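Long-range contacts in creatinine amidohydrolase (PDB 3NO4), which probably hydrolyses carbon-nitrogen bonds of linear amides, as a metal-dependent member of the creatininase superfamily: residues Lys122-Asn127 with Asn258-Phe263; Gly39-Ile44 with Thr74-Gly79; Gly131-Leu136 with Val162-Met167; Phe166-Val171 with Lys254-Gly259. All coordinates share one frame; numbering follows the deposited sequence. Where two conformers were deposited one is given.

Interaction 1. Residues Lys122-Asn127 with Asn258-Phe263; sequences KFYFIN and NGYLEF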
# COMPACT_ATOMS: atom_id res chain seq x y z
N LYS A 122 -19.85 -15.73 -10.28
CA LYS A 122 -20.21 -14.88 -11.39
C LYS A 122 -20.59 -13.52 -10.83
O LYS A 122 -21.68 -13.37 -10.28
CB LYS A 122 -21.35 -15.53 -12.16
CG LYS A 122 -20.97 -16.86 -12.84
CD LYS A 122 -20.35 -16.65 -14.22
CE LYS A 122 -20.29 -17.95 -15.04
NZ LYS A 122 -19.79 -17.71 -16.43
N PHE A 123 -19.67 -12.55 -10.96
CA PHE A 123 -19.85 -11.18 -10.47
C PHE A 123 -20.12 -10.21 -11.63
O PHE A 123 -19.21 -9.95 -12.46
CB PHE A 123 -18.62 -10.73 -9.69
CG PHE A 123 -18.39 -11.50 -8.46
CD1 PHE A 123 -17.74 -12.75 -8.52
CD2 PHE A 123 -18.79 -11.01 -7.24
CE1 PHE A 123 -17.51 -13.48 -7.37
CE2 PHE A 123 -18.58 -11.75 -6.08
CZ PHE A 123 -17.92 -12.98 -6.14
N TYR A 124 -21.36 -9.74 -11.72
CA TYR A 124 -21.84 -8.86 -12.83
C TYR A 124 -22.03 -7.45 -12.28
O TYR A 124 -22.95 -7.22 -11.45
CB TYR A 124 -23.15 -9.42 -13.38
CG TYR A 124 -23.59 -8.89 -14.71
CD1 TYR A 124 -22.92 -9.23 -15.87
CD2 TYR A 124 -24.71 -8.05 -14.82
CE1 TYR A 124 -23.34 -8.77 -17.11
CE2 TYR A 124 -25.13 -7.59 -16.07
CZ TYR A 124 -24.43 -7.95 -17.20
OH TYR A 124 -24.82 -7.51 -18.43
N PHE A 125 -21.09 -6.56 -12.58
CA PHE A 125 -21.10 -5.18 -12.11
C PHE A 125 -21.85 -4.35 -13.14
O PHE A 125 -21.36 -4.19 -14.26
CB PHE A 125 -19.71 -4.60 -11.95
CG PHE A 125 -18.94 -5.20 -10.80
CD1 PHE A 125 -18.33 -6.44 -10.94
CD2 PHE A 125 -18.92 -4.58 -9.56
CE1 PHE A 125 -17.61 -7.02 -9.81
CE2 PHE A 125 -18.22 -5.15 -8.47
CZ PHE A 125 -17.58 -6.37 -8.62
N ILE A 126 -23.00 -3.79 -12.74
CA ILE A 126 -23.78 -2.93 -13.63
C ILE A 126 -23.37 -1.54 -13.26
O ILE A 126 -23.65 -1.06 -12.15
CB ILE A 126 -25.26 -3.11 -13.49
CG1 ILE A 126 -25.66 -4.50 -14.02
CG2 ILE A 126 -26.02 -2.02 -14.25
CD1 ILE A 126 -27.15 -4.89 -13.71
N ASN A 127 -22.69 -0.90 -14.21
CA ASN A 127 -21.98 0.34 -13.95
C ASN A 127 -22.68 1.56 -14.57
O ASN A 127 -23.21 1.49 -15.67
CB ASN A 127 -20.55 0.19 -14.47
CG ASN A 127 -19.75 1.47 -14.35
OD1 ASN A 127 -19.73 2.13 -13.31
ND2 ASN A 127 -19.05 1.81 -15.42
N ASN A 258 -30.60 -9.92 -20.51
CA ASN A 258 -30.01 -10.85 -21.48
C ASN A 258 -28.50 -11.00 -21.23
O ASN A 258 -27.98 -12.11 -21.17
CB ASN A 258 -30.33 -10.43 -22.93
CG ASN A 258 -31.79 -10.71 -23.31
OD1 ASN A 258 -32.38 -11.71 -22.89
ND2 ASN A 258 -32.37 -9.83 -24.11
N GLY A 259 -27.81 -9.88 -21.03
CA GLY A 259 -26.38 -9.93 -20.76
C GLY A 259 -25.96 -10.69 -19.50
O GLY A 259 -24.99 -11.44 -19.50
N TYR A 260 -26.72 -10.50 -18.42
CA TYR A 260 -26.50 -11.25 -17.19
C TYR A 260 -26.73 -12.75 -17.40
O TYR A 260 -25.94 -13.57 -16.91
CB TYR A 260 -27.40 -10.75 -16.06
CG TYR A 260 -27.28 -11.60 -14.83
CD1 TYR A 260 -26.23 -11.42 -13.96
CD2 TYR A 260 -28.17 -12.68 -14.59
CE1 TYR A 260 -26.08 -12.23 -12.84
CE2 TYR A 260 -28.01 -13.50 -13.47
CZ TYR A 260 -26.99 -13.26 -12.61
OH TYR A 260 -26.81 -14.04 -11.50
N LEU A 261 -27.83 -13.10 -18.07
CA LEU A 261 -28.17 -14.51 -18.28
C LEU A 261 -27.10 -15.18 -19.16
O LEU A 261 -26.66 -16.30 -18.84
CB LEU A 261 -29.56 -14.70 -18.87
CG LEU A 261 -30.75 -14.42 -17.92
CD1 LEU A 261 -32.08 -14.45 -18.71
CD2 LEU A 261 -30.83 -15.33 -16.68
N GLU A 262 -26.64 -14.50 -20.22
CA GLU A 262 -25.54 -15.01 -21.06
C GLU A 262 -24.26 -15.21 -20.25
O GLU A 262 -23.61 -16.23 -20.39
CB GLU A 262 -25.27 -14.11 -22.28
CG GLU A 262 -26.38 -14.19 -23.36
CD GLU A 262 -26.19 -13.21 -24.55
OE1 GLU A 262 -25.23 -12.38 -24.52
OE2 GLU A 262 -27.00 -13.28 -25.52
N PHE A 263 -23.93 -14.25 -19.40
CA PHE A 263 -22.79 -14.35 -18.47
C PHE A 263 -22.90 -15.51 -17.51
O PHE A 263 -22.03 -16.38 -17.52
CB PHE A 263 -22.62 -13.02 -17.70
CG PHE A 263 -21.51 -13.01 -16.68
CD1 PHE A 263 -20.22 -13.38 -17.03
CD2 PHE A 263 -21.75 -12.59 -15.37
CE1 PHE A 263 -19.19 -13.36 -16.10
CE2 PHE A 263 -20.71 -12.53 -14.43
CZ PHE A 263 -19.44 -12.93 -14.80

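Interaction 2. Residues Gly39-Ile44 with Thr74-Gly79; sequences GIIFPI and TGAIVG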
# COMPACT_ATOMS: atom_id res chain seq x y z
N GLY A 39 -24.27 -16.53 -9.09
CA GLY A 39 -24.20 -15.18 -9.61
C GLY A 39 -24.71 -14.12 -8.63
O GLY A 39 -25.56 -14.38 -7.78
N ILE A 40 -24.12 -12.93 -8.72
CA ILE A 40 -24.51 -11.76 -7.96
C ILE A 40 -24.26 -10.51 -8.83
O ILE A 40 -23.26 -10.44 -9.58
CB ILE A 40 -23.73 -11.68 -6.59
CG1 ILE A 40 -24.23 -10.51 -5.75
CG2 ILE A 40 -22.22 -11.59 -6.84
CD1 ILE A 40 -23.93 -10.61 -4.20
N ILE A 41 -25.20 -9.57 -8.74
CA ILE A 41 -25.14 -8.28 -9.45
C ILE A 41 -24.75 -7.23 -8.43
O ILE A 41 -25.34 -7.19 -7.32
CB ILE A 41 -26.46 -7.91 -10.09
CG1 ILE A 41 -26.79 -8.92 -11.18
CG2 ILE A 41 -26.41 -6.47 -10.67
CD1 ILE A 41 -28.18 -8.77 -11.75
N PHE A 42 -23.69 -6.46 -8.73
CA PHE A 42 -23.39 -5.23 -8.02
C PHE A 42 -23.70 -3.99 -8.84
O PHE A 42 -23.14 -3.84 -9.92
CB PHE A 42 -21.93 -5.18 -7.56
CG PHE A 42 -21.71 -5.97 -6.32
CD1 PHE A 42 -22.03 -5.43 -5.08
CD2 PHE A 42 -21.23 -7.27 -6.39
CE1 PHE A 42 -21.88 -6.17 -3.92
CE2 PHE A 42 -21.04 -8.03 -5.22
CZ PHE A 42 -21.39 -7.47 -3.98
N PRO A 43 -24.60 -3.10 -8.34
CA PRO A 43 -24.68 -1.80 -9.00
C PRO A 43 -23.48 -0.97 -8.55
O PRO A 43 -23.15 -0.97 -7.36
CB PRO A 43 -26.00 -1.21 -8.48
CG PRO A 43 -26.58 -2.16 -7.53
CD PRO A 43 -25.57 -3.21 -7.24
N ILE A 44 -22.81 -0.33 -9.50
CA ILE A 44 -21.72 0.58 -9.21
C ILE A 44 -21.92 1.90 -9.92
O ILE A 44 -22.10 1.93 -11.12
CB ILE A 44 -20.29 -0.03 -9.44
CG1 ILE A 44 -19.20 0.97 -9.00
CG2 ILE A 44 -20.08 -0.46 -10.88
CD1 ILE A 44 -17.75 0.35 -8.95
N THR A 74 -34.22 -11.63 -13.73
CA THR A 74 -33.36 -12.80 -13.93
C THR A 74 -33.35 -13.78 -12.76
O THR A 74 -32.88 -14.88 -12.94
CB THR A 74 -31.87 -12.39 -14.26
OG1 THR A 74 -31.38 -11.57 -13.21
CG2 THR A 74 -31.79 -11.67 -15.60
N GLY A 75 -33.86 -13.40 -11.58
CA GLY A 75 -33.63 -14.16 -10.37
C GLY A 75 -32.26 -13.93 -9.70
O GLY A 75 -31.91 -14.69 -8.81
N ALA A 76 -31.48 -12.93 -10.12
CA ALA A 76 -30.16 -12.69 -9.51
C ALA A 76 -30.29 -11.91 -8.20
O ALA A 76 -31.02 -10.93 -8.11
CB ALA A 76 -29.25 -11.94 -10.45
N ILE A 77 -29.50 -12.32 -7.21
CA ILE A 77 -29.33 -11.56 -5.98
C ILE A 77 -28.57 -10.26 -6.28
O ILE A 77 -27.61 -10.26 -7.08
CB ILE A 77 -28.65 -12.39 -4.84
CG1 ILE A 77 -28.93 -11.77 -3.45
CG2 ILE A 77 -27.13 -12.58 -5.04
CD1 ILE A 77 -28.66 -12.72 -2.33
N VAL A 78 -29.02 -9.16 -5.68
CA VAL A 78 -28.46 -7.83 -5.98
C VAL A 78 -27.81 -7.31 -4.71
O VAL A 78 -28.50 -7.09 -3.70
CB VAL A 78 -29.50 -6.86 -6.49
CG1 VAL A 78 -28.90 -5.43 -6.68
CG2 VAL A 78 -30.16 -7.41 -7.77
N GLY A 79 -26.48 -7.15 -4.76
CA GLY A 79 -25.74 -6.60 -3.64
C GLY A 79 -25.94 -5.10 -3.46
O GLY A 79 -26.57 -4.46 -4.28

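Interaction 3. Residues Gly131-Leu136 with Val162-Met167; sequences GNIATL and VANWFM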
# COMPACT_ATOMS: atom_id res chain seq x y z
N GLY A 131 -15.88 6.56 -15.85
CA GLY A 131 -14.61 6.68 -15.14
C GLY A 131 -14.24 5.47 -14.30
O GLY A 131 -13.08 5.31 -13.99
N ASN A 132 -15.23 4.65 -13.92
CA ASN A 132 -14.98 3.41 -13.20
C ASN A 132 -14.46 2.30 -14.10
O ASN A 132 -13.95 1.34 -13.58
CB ASN A 132 -16.22 2.83 -12.51
CG ASN A 132 -16.78 3.70 -11.42
OD1 ASN A 132 -16.07 4.40 -10.72
ND2 ASN A 132 -18.08 3.59 -11.23
N ILE A 133 -14.63 2.37 -15.41
CA ILE A 133 -14.42 1.19 -16.25
C ILE A 133 -12.98 0.65 -16.13
O ILE A 133 -12.78 -0.51 -15.80
CB ILE A 133 -14.80 1.45 -17.74
CG1 ILE A 133 -16.33 1.67 -17.87
CG2 ILE A 133 -14.38 0.27 -18.63
CD1 ILE A 133 -16.75 2.20 -19.25
N ALA A 134 -12.01 1.54 -16.35
CA ALA A 134 -10.58 1.17 -16.35
C ALA A 134 -10.13 0.59 -15.01
O ALA A 134 -9.55 -0.49 -14.94
CB ALA A 134 -9.71 2.36 -16.74
N THR A 135 -10.46 1.30 -13.94
CA THR A 135 -10.12 0.86 -12.59
C THR A 135 -10.79 -0.49 -12.25
O THR A 135 -10.12 -1.36 -11.68
CB THR A 135 -10.46 1.95 -11.54
OG1 THR A 135 -9.70 3.14 -11.84
CG2 THR A 135 -10.16 1.46 -10.10
N LEU A 136 -12.07 -0.66 -12.63
CA LEU A 136 -12.78 -1.95 -12.42
C LEU A 136 -12.09 -3.10 -13.13
O LEU A 136 -11.90 -4.15 -12.52
CB LEU A 136 -14.27 -1.91 -12.85
CG LEU A 136 -15.27 -1.39 -11.84
CD1 LEU A 136 -16.63 -1.33 -12.53
CD2 LEU A 136 -15.33 -2.21 -10.51
N VAL A 162 -18.04 -6.18 -16.16
CA VAL A 162 -18.69 -4.88 -16.02
C VAL A 162 -19.61 -4.68 -17.25
O VAL A 162 -19.23 -5.00 -18.39
CB VAL A 162 -17.66 -3.73 -15.82
CG1 VAL A 162 -16.70 -3.65 -16.99
CG2 VAL A 162 -18.43 -2.38 -15.62
N ALA A 163 -20.85 -4.24 -16.99
CA ALA A 163 -21.82 -3.95 -18.04
C ALA A 163 -22.22 -2.50 -17.83
O ALA A 163 -22.74 -2.14 -16.76
CB ALA A 163 -23.02 -4.87 -17.92
N ASN A 164 -22.01 -1.67 -18.83
CA ASN A 164 -22.21 -0.24 -18.72
C ASN A 164 -23.55 0.07 -19.35
O ASN A 164 -23.69 -0.07 -20.54
CB ASN A 164 -21.07 0.49 -19.42
CG ASN A 164 -19.73 0.10 -18.86
OD1 ASN A 164 -19.46 0.35 -17.68
ND2 ASN A 164 -18.89 -0.56 -19.67
N TRP A 165 -24.54 0.49 -18.54
CA TRP A 165 -25.91 0.65 -19.07
C TRP A 165 -25.99 1.63 -20.25
O TRP A 165 -26.71 1.38 -21.21
CB TRP A 165 -26.88 1.07 -17.98
CG TRP A 165 -26.91 2.53 -17.60
CD1 TRP A 165 -26.21 3.12 -16.63
CD2 TRP A 165 -27.71 3.54 -18.21
NE1 TRP A 165 -26.53 4.45 -16.56
CE2 TRP A 165 -27.44 4.74 -17.53
CE3 TRP A 165 -28.65 3.54 -19.24
CZ2 TRP A 165 -28.09 5.96 -17.85
CZ3 TRP A 165 -29.29 4.74 -19.58
CH2 TRP A 165 -28.99 5.94 -18.89
N PHE A 166 -25.20 2.70 -20.16
CA PHE A 166 -25.06 3.77 -21.18
C PHE A 166 -24.35 3.35 -22.47
O PHE A 166 -24.37 4.11 -23.47
CB PHE A 166 -24.39 5.04 -20.57
CG PHE A 166 -23.04 4.78 -20.02
CD1 PHE A 166 -21.93 4.91 -20.80
CD2 PHE A 166 -22.88 4.36 -18.69
CE1 PHE A 166 -20.65 4.65 -20.29
CE2 PHE A 166 -21.61 4.09 -18.16
CZ PHE A 166 -20.50 4.22 -18.97
N MSE A 167 -23.75 2.15 -22.47
CA MSE A 167 -23.17 1.54 -23.69
C MSE A 167 -24.06 0.47 -24.30
O MSE A 167 -23.67 -0.13 -25.28
CB MSE A 167 -21.78 0.96 -23.40
CG MSE A 167 -20.66 1.98 -23.57
SE MSE A 167 -18.98 1.26 -22.88
CE MSE A 167 -18.87 -0.44 -23.82

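Interaction 4. Residues Phe166-Val171 with Lys254-Gly259; sequences FMCGSV and KELSNG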
# COMPACT_ATOMS: atom_id res chain seq x y z
N PHE A 166 -25.20 2.70 -20.16
CA PHE A 166 -25.06 3.77 -21.18
C PHE A 166 -24.35 3.35 -22.47
O PHE A 166 -24.37 4.11 -23.47
CB PHE A 166 -24.39 5.04 -20.57
CG PHE A 166 -23.04 4.78 -20.02
CD1 PHE A 166 -21.93 4.91 -20.80
CD2 PHE A 166 -22.88 4.36 -18.69
CE1 PHE A 166 -20.65 4.65 -20.29
CE2 PHE A 166 -21.61 4.09 -18.16
CZ PHE A 166 -20.50 4.22 -18.97
N MSE A 167 -23.75 2.15 -22.47
CA MSE A 167 -23.17 1.54 -23.69
C MSE A 167 -24.06 0.47 -24.30
O MSE A 167 -23.67 -0.13 -25.28
CB MSE A 167 -21.78 0.96 -23.40
CG MSE A 167 -20.66 1.98 -23.57
SE MSE A 167 -18.98 1.26 -22.88
CE MSE A 167 -18.87 -0.44 -23.82
N CYS A 168 -25.24 0.21 -23.72
CA CYS A 168 -26.20 -0.69 -24.37
C CYS A 168 -26.57 -0.12 -25.75
O CYS A 168 -26.79 1.09 -25.88
CB CYS A 168 -27.45 -0.85 -23.52
SG CYS A 168 -27.20 -1.73 -22.00
N GLY A 169 -26.63 -0.99 -26.77
CA GLY A 169 -26.96 -0.60 -28.14
C GLY A 169 -28.37 -0.02 -28.27
O GLY A 169 -28.56 0.92 -29.02
N SER A 170 -29.34 -0.57 -27.51
CA SER A 170 -30.71 -0.03 -27.48
C SER A 170 -30.75 1.39 -26.86
O SER A 170 -31.48 2.25 -27.38
CB SER A 170 -31.71 -0.96 -26.80
OG SER A 170 -31.40 -1.17 -25.43
N VAL A 171 -29.94 1.61 -25.82
CA VAL A 171 -29.84 2.90 -25.14
C VAL A 171 -29.19 3.98 -26.02
O VAL A 171 -29.77 5.08 -26.18
CB VAL A 171 -29.13 2.76 -23.75
CG1 VAL A 171 -28.80 4.11 -23.11
CG2 VAL A 171 -30.01 1.94 -22.81
N LYS A 254 -33.90 -4.68 -20.13
CA LYS A 254 -34.06 -5.78 -21.07
C LYS A 254 -32.73 -6.27 -21.62
O LYS A 254 -32.47 -7.48 -21.66
CB LYS A 254 -34.97 -5.36 -22.25
CG LYS A 254 -35.16 -6.45 -23.27
CD LYS A 254 -36.26 -6.10 -24.28
CE LYS A 254 -36.23 -7.09 -25.46
NZ LYS A 254 -37.50 -7.03 -26.21
N GLU A 255 -31.90 -5.33 -22.05
CA GLU A 255 -30.62 -5.67 -22.64
C GLU A 255 -29.64 -6.26 -21.59
O GLU A 255 -28.97 -7.25 -21.90
CB GLU A 255 -30.02 -4.47 -23.34
CG GLU A 255 -28.96 -4.91 -24.34
CD GLU A 255 -28.51 -3.84 -25.28
OE1 GLU A 255 -29.37 -3.16 -25.89
OE2 GLU A 255 -27.28 -3.71 -25.44
N LEU A 256 -29.58 -5.68 -20.39
CA LEU A 256 -28.70 -6.21 -19.34
C LEU A 256 -29.20 -7.49 -18.61
O LEU A 256 -28.39 -8.19 -18.01
CB LEU A 256 -28.34 -5.11 -18.32
CG LEU A 256 -27.56 -3.93 -18.92
CD1 LEU A 256 -26.99 -3.04 -17.78
CD2 LEU A 256 -26.42 -4.39 -19.84
N SER A 257 -30.51 -7.78 -18.68
CA SER A 257 -31.06 -9.06 -18.26
C SER A 257 -30.54 -10.16 -19.19
O SER A 257 -30.11 -11.23 -18.72
CB SER A 257 -32.61 -9.05 -18.24
OG SER A 257 -33.05 -8.17 -17.20
N ASN A 258 -30.60 -9.92 -20.51
CA ASN A 258 -30.01 -10.85 -21.48
C ASN A 258 -28.50 -11.00 -21.23
O ASN A 258 -27.98 -12.11 -21.17
CB ASN A 258 -30.33 -10.43 -22.93
CG ASN A 258 -31.79 -10.71 -23.31
OD1 ASN A 258 -32.38 -11.71 -22.89
ND2 ASN A 258 -32.37 -9.83 -24.11
N GLY A 259 -27.81 -9.88 -21.03
CA GLY A 259 -26.38 -9.93 -20.76
C GLY A 259 -25.96 -10.69 -19.50
O GLY A 259 -24.99 -11.44 -19.50

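Interaction 1. Residues Lys122-Asn127 with Asn258-Phe263
Tyr124 and Phe263 lie at the middle of a strand-on-helix contact, where Tyr124 CD1 comes within 3.6 Å of Phe263 CD2; the two side chains run in opposite senses, one beside the other, and their rings meet obliquely. The same tyrosine ring takes Tyr260 over one face: Tyr260 CA sits above its centre, a CH-pi contact 4.0 Å from the centroid. The Tyr260 ring then turns its edge to that face in an offset edge-to-face pair, planes at 78°, with Tyr260 CD1 3.7 Å from Tyr124 CB. With CG anti to the backbone N (chi1 -165°), the Tyr124 ring runs on to Gly259, which leaves space for the hydroxyl, since any CB there would collide with OH. Two residues earlier on the strand, Lys122 lays CD over a face of the Phe263 ring, offset toward the rim, and bends at chi2 (-86°) to bring NZ 2.8 Å from Phe263 O. NZ also donates to Gln159 OE1 and to the carbonyl of Ala266. Farther out, Ala163 of strand 159-164 packs on Tyr124, and Arg217 and Tyr219 of a second subunit pack on Lys122 and Phe263. The chemistry is thus divided: an aromatic cluster fills the buried space between strand and helix, while a buried ammonium, gripped by several oxygens, ties the last turns of helix 242-265 to the start of the strand.

Interaction 2. Residues Gly39-Ile44 with Thr74-Gly79
Ile41 O takes the shortest polar bond here, from Gly79 N at 2.8 Å, and Ile41 N gives a nearly straight one (175°) to Ile77 O at 3.0 Å. Both donors approach almost end-on to the carbonyls, and Val78 CA adds a CA-H...O contact to Ile41 O. Ile41 thus holds the neighbouring strand through both its N-H and its C=O, in the pattern of a parallel bridge with Val78. On the face with Val78, the Ile41 side chain sends CD1 to Ala76 CB, 3.6 Å away; CG1 stands beside the backbone N (chi1 -65°), which directs that branch back toward Ala76. On the other face Ile40 CG1 touches Ile77 CG2 at 3.6 Å. Gly79 CA lies close to the Phe42 ring, 3.9 Å from CE1, where a CB would collide with that carbon. Pro43 completes the contact, its CD 3.4 Å from Gly79 O and 4.0 Å from Val78 CG1. Replacing Pro43 by a glycine would remove the ring methylenes and would probably leave a gap beside Val78 CG1 and Gly79 O. Ala63 and Ala67 of helix 58-74 also pack on Pro43, and Tyr260 of helix 242-265 on Ile41 and Ala76. Strand 39-44, helix 58-74 and strand 77-78 make a beta-alpha-beta unit, in which neighbouring parallel strands are joined by a helix packed on the sheet.

Interaction 3. Residues Gly131-Leu136 with Val162-Met167
Ile133 and Asn164 make the closest approach, an aliphatic branch laid against a flat amide. Ile133 CG1 is 3.4 Å from Asn164 OD1, and Ile133 CD1 is 3.5 Å from Asn164 ND2, so the CG1-CD1 branch touches both polar ends of the amide. A chi1 of -67° sets CG1 opposite the carbonyl carbon and the chain continues extended (chi2 169°), which carries CD1 out from the helix toward the amide. The contact is van der Waals in kind; the polar bond of Asn164 OD1 is made elsewhere, with Asn127 ND2 of the neighbouring strand, and this helps fix the rotation of the amide. Were Asn164 an alanine, the loss of the amide is likely to leave Asn127 ND2 without that acceptor and Ile133 without the group it packs on.

The apolar contacts are looser. Leu136 CD1 meets Val162 CG2 at 3.7 Å, a methyl-to-methyl contact one turn on from the start of helix 132-150. More loosely still, Ile133 CD1 lies 4.3 Å from Phe166 CZ. Within 162-167, Asn164 CB sits over a face of the Phe166 ring, toward its rim. The Phe166 side chain is about 7 Å from the nickel ion bound by His50, Asp59 and Glu191.

Together these contacts set the first turn of helix 132-150 against the end of strand 159-164, within the beta-alpha-beta unit that begins with strand 122-127. Helix 101-118 packs on Thr135 and Leu136, and Ala134 and Thr135 meet Lys137 and Ala138 of a second subunit.

Interaction 4. Residues Phe166-Val171 with Lys254-Gly259
Glu255 and Ser170 meet through the carboxylate: Glu255 OE1 accepts from Ser170 OG at 2.9 Å and from Ser170 N at 3.1 Å. The backbone N-H arrives on the syn lone pair, the hydroxyl on the anti side and 35° out of the carboxylate plane. The second oxygen, Glu255 OE2, takes Gly169 N at 3.1 Å in a more bent bond (141°). A chi1 of -160° swings CG away from the backbone N, and the chain, extended beyond it, reaches across to set both oxygens against these donors. Three bonds therefore hold the carboxylate and limit its rotation. Gly169 and Ser170 open helix 169-179, directly after Cys168 at the N-cap position, so a side chain from helix 242-265 accepts from the first N-H groups of another helix, and its negative charge probably suits the positive end of that helix dipole. The tightly packed part is the Cys168-Leu256 side, where buried Cys168 SG touches Leu256 CD2 at 3.5 Å and Cys168 CB comes 3.4 Å from Glu255 OE2; Trp165, Tyr124 and Val70 also pack on Leu256. On the looser side, exposed Gly169 adds little beyond its N-H, and a CB there would find room beside Glu255 OE2.

Overall arrangement
Along the chain interaction 2 comes first, closing before the others open; interaction 3 then lies within the loop closed by interaction 1, and interaction 4 starts on Phe166 and Met167 (a selenomethionine), where interaction 3 ends. Strands 77-78, 39-44, 122-127 and 159-164 are successive neighbours in one parallel sheet that interactions 1, 2 and 3 all reach. Helix 242-265, near the C-terminus, serves both interactions 1 and 4, whose centres are about 10 Å apart. The centres of 1 and 2 are about 8 Å apart, those of 2 and 3 about 16 Å. The late helix thus ties the sheet to helix 169-179, while interactions 1 and 3 also touch a second subunit.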